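Long-range contacts in NO-binding heme-dependent sensor protein (Shewanella oneidensis, PDB 4U9B), which binds heme and probably serves as a nitric oxide sensor of the H-NOX family: residues Ile4-Leu9 with Arg34-Ala39; Glu10-Ala15 with Lys67-Phe72; Ile157-Asp162 with Leu174-Gln179. One frame throughout, in Å; residues are numbered along the deposited sequence.

Interaction 1. Residues Ile4-Leu9 with Arg34-Ala39; sequences IIFNVL and RVYVSA. With HEM (protoporphyrin IX containing Fe), chain B.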
loop_
_atom_site.group_PDB
_atom_site.type_symbol
_atom_site.label_atom_id
_atom_site.label_comp_id
_atom_site.label_asym_id
_atom_site.label_seq_id
_atom_site.Cartn_x
_atom_site.Cartn_y
_atom_site.Cartn_z
ATOM N N ILE A 4 -3.081 -4.383 -10.632
ATOM C CA ILE A 4 -1.932 -4.963 -9.941
ATOM C C ILE A 4 -2.209 -5.044 -8.442
ATOM O O ILE A 4 -1.843 -6.016 -7.787
ATOM C CB ILE A 4 -0.627 -4.160 -10.191
ATOM C CG1 ILE A 4 0.514 -4.728 -9.344
ATOM C CG2 ILE A 4 -0.816 -2.682 -9.879
ATOM C CD1 ILE A 4 1.901 -4.333 -9.830
ATOM N N ILE A 5 -2.883 -4.034 -7.908
ATOM C CA ILE A 5 -3.208 -4.019 -6.488
ATOM C C ILE A 5 -4.139 -5.182 -6.162
ATOM O O ILE A 5 -3.946 -5.882 -5.168
ATOM C CB ILE A 5 -3.865 -2.689 -6.071
ATOM C CG1 ILE A 5 -2.977 -1.502 -6.473
ATOM C CG2 ILE A 5 -4.145 -2.676 -4.572
ATOM C CD1 ILE A 5 -1.584 -1.512 -5.860
ATOM N N PHE A 6 -5.138 -5.390 -7.014
ATOM C CA PHE A 6 -6.048 -6.518 -6.867
ATOM C C PHE A 6 -5.321 -7.846 -7.041
ATOM O O PHE A 6 -5.635 -8.819 -6.364
ATOM C CB PHE A 6 -7.192 -6.427 -7.880
ATOM C CG PHE A 6 -8.148 -5.306 -7.617
ATOM C CD1 PHE A 6 -9.249 -5.496 -6.798
ATOM C CD2 PHE A 6 -7.952 -4.063 -8.190
ATOM C CE1 PHE A 6 -10.136 -4.466 -6.560
ATOM C CE2 PHE A 6 -8.832 -3.029 -7.953
ATOM C CZ PHE A 6 -9.926 -3.230 -7.136
ATOM N N ASN A 7 -4.355 -7.889 -7.953
ATOM C CA ASN A 7 -3.604 -9.118 -8.184
ATOM C C ASN A 7 -2.818 -9.528 -6.946
ATOM O O ASN A 7 -2.776 -10.707 -6.596
ATOM C CB ASN A 7 -2.649 -8.965 -9.373
ATOM C CG ASN A 7 -3.374 -8.828 -10.699
ATOM O OD1 ASN A 7 -4.525 -9.257 -10.848
ATOM N ND2 ASN A 7 -2.700 -8.232 -11.674
ATOM N N VAL A 8 -2.192 -8.561 -6.282
ATOM C CA VAL A 8 -1.434 -8.865 -5.077
ATOM C C VAL A 8 -2.399 -9.237 -3.953
ATOM O O VAL A 8 -2.101 -10.111 -3.141
ATOM C CB VAL A 8 -0.536 -7.685 -4.648
ATOM C CG1 VAL A 8 0.224 -8.029 -3.380
ATOM C CG2 VAL A 8 0.448 -7.339 -5.758
ATOM N N LEU A 9 -3.559 -8.586 -3.914
ATOM C CA LEU A 9 -4.578 -8.929 -2.928
ATOM C C LEU A 9 -5.024 -10.370 -3.142
ATOM O O LEU A 9 -5.207 -11.114 -2.179
ATOM C CB LEU A 9 -5.778 -7.978 -3.010
ATOM C CG LEU A 9 -6.901 -8.224 -1.993
ATOM C CD1 LEU A 9 -6.412 -7.997 -0.574
ATOM C CD2 LEU A 9 -8.104 -7.339 -2.280
ATOM N N ARG A 34 -15.740 -10.664 -13.425
ATOM C CA ARG A 34 -14.626 -9.752 -13.179
ATOM C C ARG A 34 -13.290 -10.486 -13.257
ATOM O O ARG A 34 -13.104 -11.535 -12.641
ATOM C CB ARG A 34 -14.774 -9.071 -11.809
ATOM C CG ARG A 34 -13.520 -8.338 -11.306
ATOM C CD ARG A 34 -13.118 -7.182 -12.206
ATOM N NE ARG A 34 -13.925 -5.983 -11.968
ATOM C CZ ARG A 34 -14.658 -5.352 -12.885
ATOM N NH1 ARG A 34 -14.707 -5.780 -14.139
ATOM N NH2 ARG A 34 -15.343 -4.269 -12.544
ATOM N N VAL A 35 -12.374 -9.925 -14.036
ATOM C CA VAL A 35 -10.986 -10.368 -14.064
ATOM C C VAL A 35 -10.112 -9.127 -13.955
ATOM O O VAL A 35 -10.282 -8.177 -14.717
ATOM C CB VAL A 35 -10.644 -11.146 -15.349
ATOM C CG1 VAL A 35 -9.173 -11.553 -15.356
ATOM C CG2 VAL A 35 -11.537 -12.371 -15.483
ATOM N N TYR A 36 -9.187 -9.128 -13.003
ATOM C CA TYR A 36 -8.354 -7.956 -12.771
ATOM C C TYR A 36 -7.097 -7.972 -13.636
ATOM O O TYR A 36 -6.158 -8.728 -13.392
ATOM C CB TYR A 36 -7.995 -7.853 -11.289
ATOM C CG TYR A 36 -9.194 -7.505 -10.434
ATOM C CD1 TYR A 36 -9.806 -6.263 -10.543
ATOM C CD2 TYR A 36 -9.722 -8.416 -9.530
ATOM C CE1 TYR A 36 -10.905 -5.936 -9.771
ATOM C CE2 TYR A 36 -10.822 -8.097 -8.756
ATOM C CZ TYR A 36 -11.409 -6.857 -8.881
ATOM O OH TYR A 36 -12.505 -6.532 -8.117
ATOM N N VAL A 37 -7.115 -7.129 -14.662
ATOM C CA VAL A 37 -5.976 -6.923 -15.548
ATOM C C VAL A 37 -5.043 -5.890 -14.927
ATOM O O VAL A 37 -5.470 -4.780 -14.615
ATOM C CB VAL A 37 -6.435 -6.449 -16.943
ATOM C CG1 VAL A 37 -5.245 -6.087 -17.823
ATOM C CG2 VAL A 37 -7.297 -7.515 -17.607
ATOM N N SER A 38 -3.775 -6.260 -14.767
ATOM C CA SER A 38 -2.795 -5.444 -14.045
ATOM C C SER A 38 -2.818 -3.961 -14.416
ATOM O O SER A 38 -2.793 -3.093 -13.541
ATOM C CB SER A 38 -1.387 -5.993 -14.283
ATOM O OG SER A 38 -0.984 -5.811 -15.633
ATOM N N ALA A 39 -2.876 -3.680 -15.714
ATOM C CA ALA A 39 -2.713 -2.321 -16.220
ATOM C C ALA A 39 -4.001 -1.502 -16.183
ATOM O O ALA A 39 -3.959 -0.280 -16.322
ATOM C CB ALA A 39 -2.176 -2.367 -17.648
HETATM C CHA HEM B . -0.573 2.864 -4.744
HETATM C CHB HEM B . 2.206 4.214 -1.020
HETATM C CHC HEM B . 5.990 1.926 -2.953
HETATM C CHD HEM B . 3.541 1.644 -7.129
HETATM C C1A HEM B . -0.178 3.258 -3.490
HETATM C C2A HEM B . -1.039 3.464 -2.342
HETATM C C3A HEM B . -0.262 3.833 -1.319
HETATM C C4A HEM B . 1.108 3.876 -1.777
HETATM C CMA HEM B . -0.714 4.161 0.115
HETATM C CAA HEM B . -2.575 3.288 -2.307
HETATM C CBA HEM B . -3.272 4.385 -3.116
HETATM C CGA HEM B . -3.547 5.635 -2.310
HETATM O O1A HEM B . -4.146 6.589 -2.882
HETATM O O2A HEM B . -3.185 5.703 -1.106
HETATM C C1B HEM B . 3.457 3.671 -1.178
HETATM C C2B HEM B . 4.515 3.676 -0.192
HETATM C C3B HEM B . 5.578 3.050 -0.732
HETATM C C4B HEM B . 5.198 2.616 -2.064
HETATM C CMB HEM B . 4.351 4.344 1.192
HETATM C CAB HEM B . 6.973 2.750 -0.134
HETATM C CBB HEM B . 7.235 2.747 1.177
HETATM C C1C HEM B . 5.663 1.650 -4.265
HETATM C C2C HEM B . 6.516 0.985 -5.224
HETATM C C3C HEM B . 5.868 0.904 -6.392
HETATM C C4C HEM B . 4.557 1.513 -6.207
HETATM C CMC HEM B . 7.940 0.475 -4.920
HETATM C CAC HEM B . 6.472 0.243 -7.659
HETATM C CBC HEM B . 5.945 0.377 -8.881
HETATM C C1D HEM B . 2.207 1.845 -6.848
HETATM C C2D HEM B . 1.132 1.562 -7.769
HETATM C C3D HEM B . -0.148 1.941 -7.027
HETATM C C4D HEM B . 0.275 2.420 -5.733
HETATM C CMD HEM B . 1.245 0.985 -9.193
HETATM C CAD HEM B . -1.593 1.834 -7.542
HETATM C CBD HEM B . -2.001 3.128 -8.243
HETATM C CGD HEM B . -3.421 2.988 -8.724
HETATM O O1D HEM B . -4.140 2.115 -8.179
HETATM O O2D HEM B . -3.837 3.745 -9.643
HETATM N NA HEM B . 1.129 3.512 -3.107
HETATM N NB HEM B . 3.902 3.017 -2.303
HETATM N NC HEM B . 4.474 1.958 -4.901
HETATM N ND HEM B . 1.666 2.348 -5.665
HETATM FE FE HEM B . 2.830 2.897 -4.066
#

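Interaction 2. Residues Glu10-Ala15 with Lys67-Phe72; sequences EDMVVA and KAFGQF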
loop_
_atom_site.group_PDB
_atom_site.type_symbol
_atom_site.label_atom_id
_atom_site.label_comp_id
_atom_site.label_asym_id
_atom_site.label_seq_id
_atom_site.Cartn_x
_atom_site.Cartn_y
_atom_site.Cartn_z
ATOM N N GLU A 10 -5.181 -10.768 -4.402
ATOM C CA GLU A 10 -5.556 -12.144 -4.716
ATOM C C GLU A 10 -4.514 -13.110 -4.163
ATOM O O GLU A 10 -4.862 -14.107 -3.528
ATOM C CB GLU A 10 -5.712 -12.357 -6.226
ATOM C CG GLU A 10 -6.188 -13.773 -6.588
ATOM C CD GLU A 10 -6.260 -14.020 -8.080
ATOM O OE1 GLU A 10 -6.236 -15.203 -8.483
ATOM O OE2 GLU A 10 -6.348 -13.040 -8.849
ATOM N N ASP A 11 -3.238 -12.814 -4.405
ATOM C CA ASP A 11 -2.156 -13.653 -3.901
ATOM C C ASP A 11 -2.273 -13.835 -2.392
ATOM O O ASP A 11 -2.062 -14.927 -1.871
ATOM C CB ASP A 11 -0.789 -13.052 -4.248
ATOM C CG ASP A 11 -0.480 -13.114 -5.733
ATOM O OD1 ASP A 11 -1.144 -13.891 -6.451
ATOM O OD2 ASP A 11 0.436 -12.392 -6.182
ATOM N N MET A 12 -2.627 -12.763 -1.695
ATOM C CA MET A 12 -2.722 -12.801 -0.242
ATOM C C MET A 12 -3.934 -13.614 0.213
ATOM O O MET A 12 -3.807 -14.513 1.046
ATOM C CB MET A 12 -2.792 -11.379 0.317
ATOM C CG MET A 12 -2.625 -11.305 1.823
ATOM S SD MET A 12 -2.585 -9.615 2.445
ATOM C CE MET A 12 -2.031 -9.901 4.125
ATOM N N VAL A 13 -5.101 -13.301 -0.343
ATOM C CA VAL A 13 -6.343 -13.977 0.030
ATOM C C VAL A 13 -6.287 -15.462 -0.320
ATOM O O VAL A 13 -6.568 -16.314 0.523
ATOM C CB VAL A 13 -7.564 -13.329 -0.662
ATOM C CG1 VAL A 13 -8.842 -14.136 -0.403
ATOM C CG2 VAL A 13 -7.737 -11.891 -0.188
ATOM N N VAL A 14 -5.927 -15.765 -1.564
ATOM C CA VAL A 14 -5.835 -17.149 -2.028
ATOM C C VAL A 14 -4.867 -17.956 -1.164
ATOM O O VAL A 14 -5.157 -19.091 -0.789
ATOM C CB VAL A 14 -5.383 -17.221 -3.507
ATOM C CG1 VAL A 14 -5.070 -18.660 -3.923
ATOM C CG2 VAL A 14 -6.452 -16.636 -4.418
ATOM N N ALA A 15 -3.720 -17.363 -0.850
ATOM C CA ALA A 15 -2.704 -18.038 -0.052
ATOM C C ALA A 15 -3.177 -18.278 1.379
ATOM O O ALA A 15 -2.747 -19.231 2.028
ATOM C CB ALA A 15 -1.417 -17.226 -0.048
ATOM N N LYS A 67 -3.361 -2.538 6.802
ATOM C CA LYS A 67 -1.945 -2.403 7.129
ATOM C C LYS A 67 -1.205 -3.699 6.819
ATOM O O LYS A 67 -0.089 -3.676 6.303
ATOM C CB LYS A 67 -1.768 -2.019 8.600
ATOM C CG LYS A 67 -0.318 -1.849 9.039
ATOM C CD LYS A 67 -0.224 -1.373 10.483
ATOM C CE LYS A 67 1.222 -1.185 10.918
ATOM N NZ LYS A 67 1.338 -0.563 12.272
ATOM N N ALA A 68 -1.837 -4.827 7.124
ATOM C CA ALA A 68 -1.252 -6.131 6.832
ATOM C C ALA A 68 -1.074 -6.309 5.331
ATOM O O ALA A 68 -0.035 -6.783 4.865
ATOM C CB ALA A 68 -2.118 -7.240 7.396
ATOM N N PHE A 69 -2.098 -5.929 4.579
ATOM C CA PHE A 69 -2.031 -5.970 3.125
ATOM C C PHE A 69 -0.913 -5.077 2.605
ATOM O O PHE A 69 -0.178 -5.464 1.700
ATOM C CB PHE A 69 -3.369 -5.549 2.519
ATOM C CG PHE A 69 -3.337 -5.389 1.026
ATOM C CD1 PHE A 69 -2.951 -6.437 0.211
ATOM C CD2 PHE A 69 -3.715 -4.196 0.440
ATOM C CE1 PHE A 69 -2.925 -6.292 -1.161
ATOM C CE2 PHE A 69 -3.693 -4.045 -0.931
ATOM C CZ PHE A 69 -3.299 -5.096 -1.732
ATOM N N GLY A 70 -0.789 -3.886 3.183
ATOM C CA GLY A 70 0.252 -2.952 2.791
ATOM C C GLY A 70 1.645 -3.545 2.898
ATOM O O GLY A 70 2.481 -3.360 2.010
ATOM N N GLN A 71 1.899 -4.263 3.985
ATOM C CA GLN A 71 3.203 -4.881 4.186
ATOM C C GLN A 71 3.428 -5.995 3.175
ATOM O O GLN A 71 4.522 -6.136 2.624
ATOM C CB GLN A 71 3.332 -5.418 5.609
ATOM C CG GLN A 71 4.708 -5.975 5.918
ATOM C CD GLN A 71 5.042 -5.943 7.399
ATOM O OE1 GLN A 71 4.165 -5.776 8.247
ATOM N NE2 GLN A 71 6.321 -6.097 7.714
ATOM N N PHE A 72 2.385 -6.783 2.934
ATOM C CA PHE A 72 2.427 -7.834 1.927
ATOM C C PHE A 72 2.653 -7.222 0.549
ATOM O O PHE A 72 3.373 -7.776 -0.283
ATOM C CB PHE A 72 1.120 -8.642 1.954
ATOM C CG PHE A 72 1.116 -9.847 1.048
ATOM C CD1 PHE A 72 0.730 -9.734 -0.279
ATOM C CD2 PHE A 72 1.474 -11.096 1.531
ATOM C CE1 PHE A 72 0.717 -10.841 -1.112
ATOM C CE2 PHE A 72 1.463 -12.208 0.705
ATOM C CZ PHE A 72 1.082 -12.080 -0.620
#

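Interaction 3. Residues Ile157-Asp162 with Leu174-Gln179; sequences IQISHD and LIIELQ. With ZN (zinc ion), chain D.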
loop_
_atom_site.group_PDB
_atom_site.type_symbol
_atom_site.label_atom_id
_atom_site.label_comp_id
_atom_site.label_asym_id
_atom_site.label_seq_id
_atom_site.Cartn_x
_atom_site.Cartn_y
_atom_site.Cartn_z
ATOM N N ILE A 157 12.449 -0.346 11.907
ATOM C CA ILE A 157 11.867 0.988 12.022
ATOM C C ILE A 157 10.739 1.045 13.047
ATOM O O ILE A 157 10.186 0.020 13.448
ATOM C CB ILE A 157 11.320 1.495 10.663
ATOM C CG1 ILE A 157 10.164 0.618 10.162
ATOM C CG2 ILE A 157 12.436 1.535 9.629
ATOM C CD1 ILE A 157 9.359 1.253 9.042
ATOM N N GLN A 158 10.423 2.266 13.463
ATOM C CA GLN A 158 9.254 2.552 14.281
ATOM C C GLN A 158 8.511 3.692 13.593
ATOM O O GLN A 158 9.147 4.578 13.020
ATOM C CB GLN A 158 9.659 2.934 15.709
ATOM C CG GLN A 158 8.844 2.269 16.798
ATOM C CD GLN A 158 9.412 2.527 18.183
ATOM O OE1 GLN A 158 10.154 3.489 18.394
ATOM N NE2 GLN A 158 9.076 1.661 19.133
ATOM N N ILE A 159 7.181 3.660 13.623
ATOM C CA ILE A 159 6.382 4.702 12.985
ATOM C C ILE A 159 5.409 5.338 13.968
ATOM O O ILE A 159 4.633 4.648 14.633
ATOM C CB ILE A 159 5.592 4.155 11.772
ATOM C CG1 ILE A 159 6.569 3.606 10.726
ATOM C CG2 ILE A 159 4.706 5.257 11.158
ATOM C CD1 ILE A 159 5.920 3.079 9.459
ATOM N N SER A 160 5.473 6.664 14.052
ATOM C CA SER A 160 4.490 7.453 14.779
ATOM C C SER A 160 3.541 8.078 13.769
ATOM O O SER A 160 3.969 8.705 12.805
ATOM C CB SER A 160 5.160 8.532 15.628
ATOM O OG SER A 160 6.007 7.951 16.608
ATOM N N HIS A 161 2.251 7.894 14.004
ATOM C CA HIS A 161 1.211 8.288 13.067
ATOM C C HIS A 161 0.202 9.134 13.845
ATOM O O HIS A 161 -0.949 8.738 14.030
ATOM C CB HIS A 161 0.588 7.024 12.458
ATOM C CG HIS A 161 -0.384 7.271 11.345
ATOM N ND1 HIS A 161 -0.731 6.284 10.447
ATOM C CD2 HIS A 161 -1.100 8.365 10.997
ATOM C CE1 HIS A 161 -1.613 6.763 9.588
ATOM N NE2 HIS A 161 -1.855 8.023 9.901
ATOM N N ASP A 162 0.656 10.301 14.304
ATOM C CA ASP A 162 -0.068 11.080 15.311
ATOM C C ASP A 162 -0.983 12.157 14.726
ATOM O O ASP A 162 -1.768 12.770 15.451
ATOM C CB ASP A 162 0.923 11.727 16.281
ATOM C CG ASP A 162 1.695 10.706 17.100
ATOM O OD1 ASP A 162 1.141 9.624 17.393
ATOM O OD2 ASP A 162 2.858 10.985 17.458
ATOM N N LEU A 174 3.365 10.620 9.135
ATOM C CA LEU A 174 4.036 9.417 9.597
ATOM C C LEU A 174 5.502 9.723 9.863
ATOM O O LEU A 174 6.268 9.979 8.934
ATOM C CB LEU A 174 3.904 8.287 8.571
ATOM C CG LEU A 174 2.541 7.585 8.502
ATOM C CD1 LEU A 174 1.454 8.521 8.007
ATOM C CD2 LEU A 174 2.620 6.353 7.617
ATOM N N ILE A 175 5.879 9.714 11.136
ATOM C CA ILE A 175 7.265 9.927 11.524
ATOM C C ILE A 175 7.952 8.578 11.631
ATOM O O ILE A 175 7.571 7.737 12.446
ATOM C CB ILE A 175 7.383 10.682 12.863
ATOM C CG1 ILE A 175 6.589 11.991 12.813
ATOM C CG2 ILE A 175 8.849 10.945 13.205
ATOM C CD1 ILE A 175 6.968 12.918 11.670
ATOM N N ILE A 176 8.963 8.381 10.796
ATOM C CA ILE A 176 9.699 7.129 10.745
ATOM C C ILE A 176 11.051 7.281 11.433
ATOM O O ILE A 176 11.857 8.136 11.057
ATOM C CB ILE A 176 9.917 6.668 9.291
ATOM C CG1 ILE A 176 8.591 6.666 8.522
ATOM C CG2 ILE A 176 10.545 5.278 9.256
ATOM C CD1 ILE A 176 8.763 6.770 7.027
ATOM N N GLU A 177 11.283 6.454 12.447
ATOM C CA GLU A 177 12.567 6.407 13.132
ATOM C C GLU A 177 13.278 5.101 12.808
ATOM O O GLU A 177 12.752 4.018 13.068
ATOM C CB GLU A 177 12.383 6.546 14.643
ATOM C CG GLU A 177 13.694 6.587 15.416
ATOM C CD GLU A 177 13.491 6.809 16.900
ATOM O OE1 GLU A 177 13.708 7.947 17.365
ATOM O OE2 GLU A 177 13.116 5.847 17.603
ATOM N N LEU A 178 14.467 5.211 12.224
ATOM C CA LEU A 178 15.303 4.046 11.977
ATOM C C LEU A 178 16.022 3.660 13.261
ATOM O O LEU A 178 16.549 4.519 13.967
ATOM C CB LEU A 178 16.316 4.322 10.862
ATOM C CG LEU A 178 15.788 4.284 9.425
ATOM C CD1 LEU A 178 14.883 5.471 9.128
ATOM C CD2 LEU A 178 16.950 4.234 8.439
ATOM N N GLN A 179 16.034 2.366 13.559
ATOM C CA GLN A 179 16.663 1.857 14.770
ATOM C C GLN A 179 17.610 0.710 14.435
ATOM O O GLN A 179 17.745 0.328 13.273
ATOM C CB GLN A 179 15.598 1.405 15.768
ATOM C CG GLN A 179 14.621 2.509 16.147
ATOM C CD GLN A 179 13.553 2.041 17.113
ATOM O OE1 GLN A 179 13.317 0.843 17.265
ATOM N NE2 GLN A 179 12.902 2.989 17.777
HETATM ZN ZN ZN D . -3.669 8.280 8.824
HETATM O O HOH W 1 8.577 7.155 15.656
#

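Interaction 1. Residues Ile4-Leu9 with Arg34-Ala39
The ring of Tyr36 is sandwiched between Phe6 on one face and the aliphatic part of Arg34, through CG, on the other. Phe6 and Tyr36 form an offset (parallel-displaced) stack, with centroids 3.9 Å apart and planes only 7° from parallel. Phe6 lies on helix 3-17, the first helix of the H-NOX fold, and Tyr36 on the extended loop between helices 19-29 and 44-58, so the stack seals this loop to the helical N-terminal part of the domain.

The slip between the rings brings Phe6 CD1 within 3.3 Å of Tyr36 CZ, while Tyr36 CE1 sits above the centre of the phenylalanine ring. In Phe6, CG anti to the carbonyl carbon (chi1 -69°) lays the ring flat over Tyr36. Its CB, over the same Tyr36 face, adds a CH-pi contact 3.7 Å from the Tyr36 centroid. Tyrosine suits the position because its flat ring fills this apolar slot while its OH hydrogen-bonds Glu46 OE1; the same carboxylate, through OE2, forms a salt bridge with Arg34. Tyr42 packs edge-to-face with Tyr36. With the Tyr36 ring cut back to the methyl of an alanine, Phe6 is likely to lose its stacking partner and Glu46 one of its donors, with a gap opened beside Arg34 CG.

One residue further along the helix, the side chain of Asn7 lies against the loop backbone at Tyr36 and Ser38, a partly exposed place that tolerates a short polar group. On the heme side, branched Ile5 offers hydrocarbon to the root of a heme propionate, CD1 lying 3.7 Å from heme CAD. The first helical turn lacks acceptors of its own for its N-H groups, and one of these reaches across to the loop: Ile4 N donates to Ser38 O at 3.2 Å, a weak bond bent to 135°.

Interaction 2. Residues Glu10-Ala15 with Lys67-Phe72
Met12 and Phe72 carry most of the apolar contact. Met12 CB lies over one face of the Phe72 ring in a CH-pi contact, 3.9 Å from its centroid, and the two side chains run past each other in opposite directions. At the ring's edge Asp11 CB comes to 4.1 Å from Phe72 CE1, while the carboxylate of Asp11 turns to a salt bridge with Arg80.

The thioether supplies two Met-aromatic contacts. Met12 SD stands at the edge of the Phe69 ring, in its plane, 3.9 Å from Phe69 CD1, and approaches the Phe72 ring obliquely, 4.5 Å from the centroid. With CG anti to the backbone N (chi1 -169°) and the chain extended beyond it, Met12 is long enough to bridge the gap where the axes of segments 10-15 and 67-72 come no closer than 10.8 Å.

These segments, parts of helices 3-17 and 62-80 of the H-NOX fold, cross steeply, at 112°, and a slender, unbranched side chain suits the wedge between them. Phe69 faces inward, packing also on Ile5 and Leu9, and its side chain lies about 8 Å from the heme at the nearest atoms.

Small groups fill the far end: the methyl Met12 CE rests 3.8 Å from Ala68 O and also meets Ala68 CB.

Interaction 3. Residues Ile157-Asp162 with Leu174-Gln179
Ile159 and Ile176 face each other as a non-hydrogen-bonded pair near the middle of the apolar face, CG1 to CG1 at 4.3 Å. Ile157 joins on one side, its CB against Ile176 CG2, and on the other Ile159 CG2 meets Leu174 CB. Beta-branched residues suit an extended strand, and here they turn their hydrocarbon toward helix 139-152, where Phe147 packs on Ile157 and Ile159, and toward helix 91-96, where Phe91 packs on Ile157 and Ile176.

At the end of this row, Leu174 CD1 sits over one face of the His161 imidazole in a CH-pi contact, 3.8 Å from the centroid and 4° off the ring normal. His161 puts CG anti to the backbone N (chi1 -173°), carrying the ring alongside Leu174 and its NE2 to the zinc ion at 2.1 Å. Cys139, Cys164 and Cys172 complete the metal site, and Glu143, a second-shell residue, accepts a hydrogen bond from His161 ND1 and, together with the zinc bond, helps to fix the ring's rotation.

The two strands form an antiparallel beta hairpin, at the margin of the four-stranded H-NOX sheet: strand 156-163 is outermost, and 172-179 pairs also with strand 128-133. Gln158 with Glu177 and Ser160 with Ile175 are the hydrogen-bonded pairs, each linked by two backbone bonds, the shortest being Ile175 N to Ser160 O at 2.7 Å.

The other face is mostly polar, Ile175 apart. Ser160 OG binds a water at 2.9 Å, which in turn donates weakly to Ile175 O. Farther along, the Gln179 amide joins both strands: NE2 donates at 2.9 Å to the anti lone pair of Glu177 OE2, nearly in its own amide plane, and gives a weak, bent bond to Gln158 OE1. Glu177 OE1 accepts from Gln127 NE2.

Interactions 1 and 2 share helix 3-17 and touch directly: the Phe69 ring of interaction 2 packs on the backbone of Ile5 and Leu9, and Phe72 meets Val8. Interaction 1 is buried and fastens a loop by stacked rings, on a helix whose Ile5 touches the heme, whereas interaction 2 is a helix-helix crossing nearer the surface, joined by a thioether and aromatic groups. Interaction 3 is partly buried and on the opposite side of the chain's centre from interaction 1, about 16 Å away at the nearest atoms. There regular backbone pairing replaces ring packing, and a zinc ion, rather than heme, is the bound group.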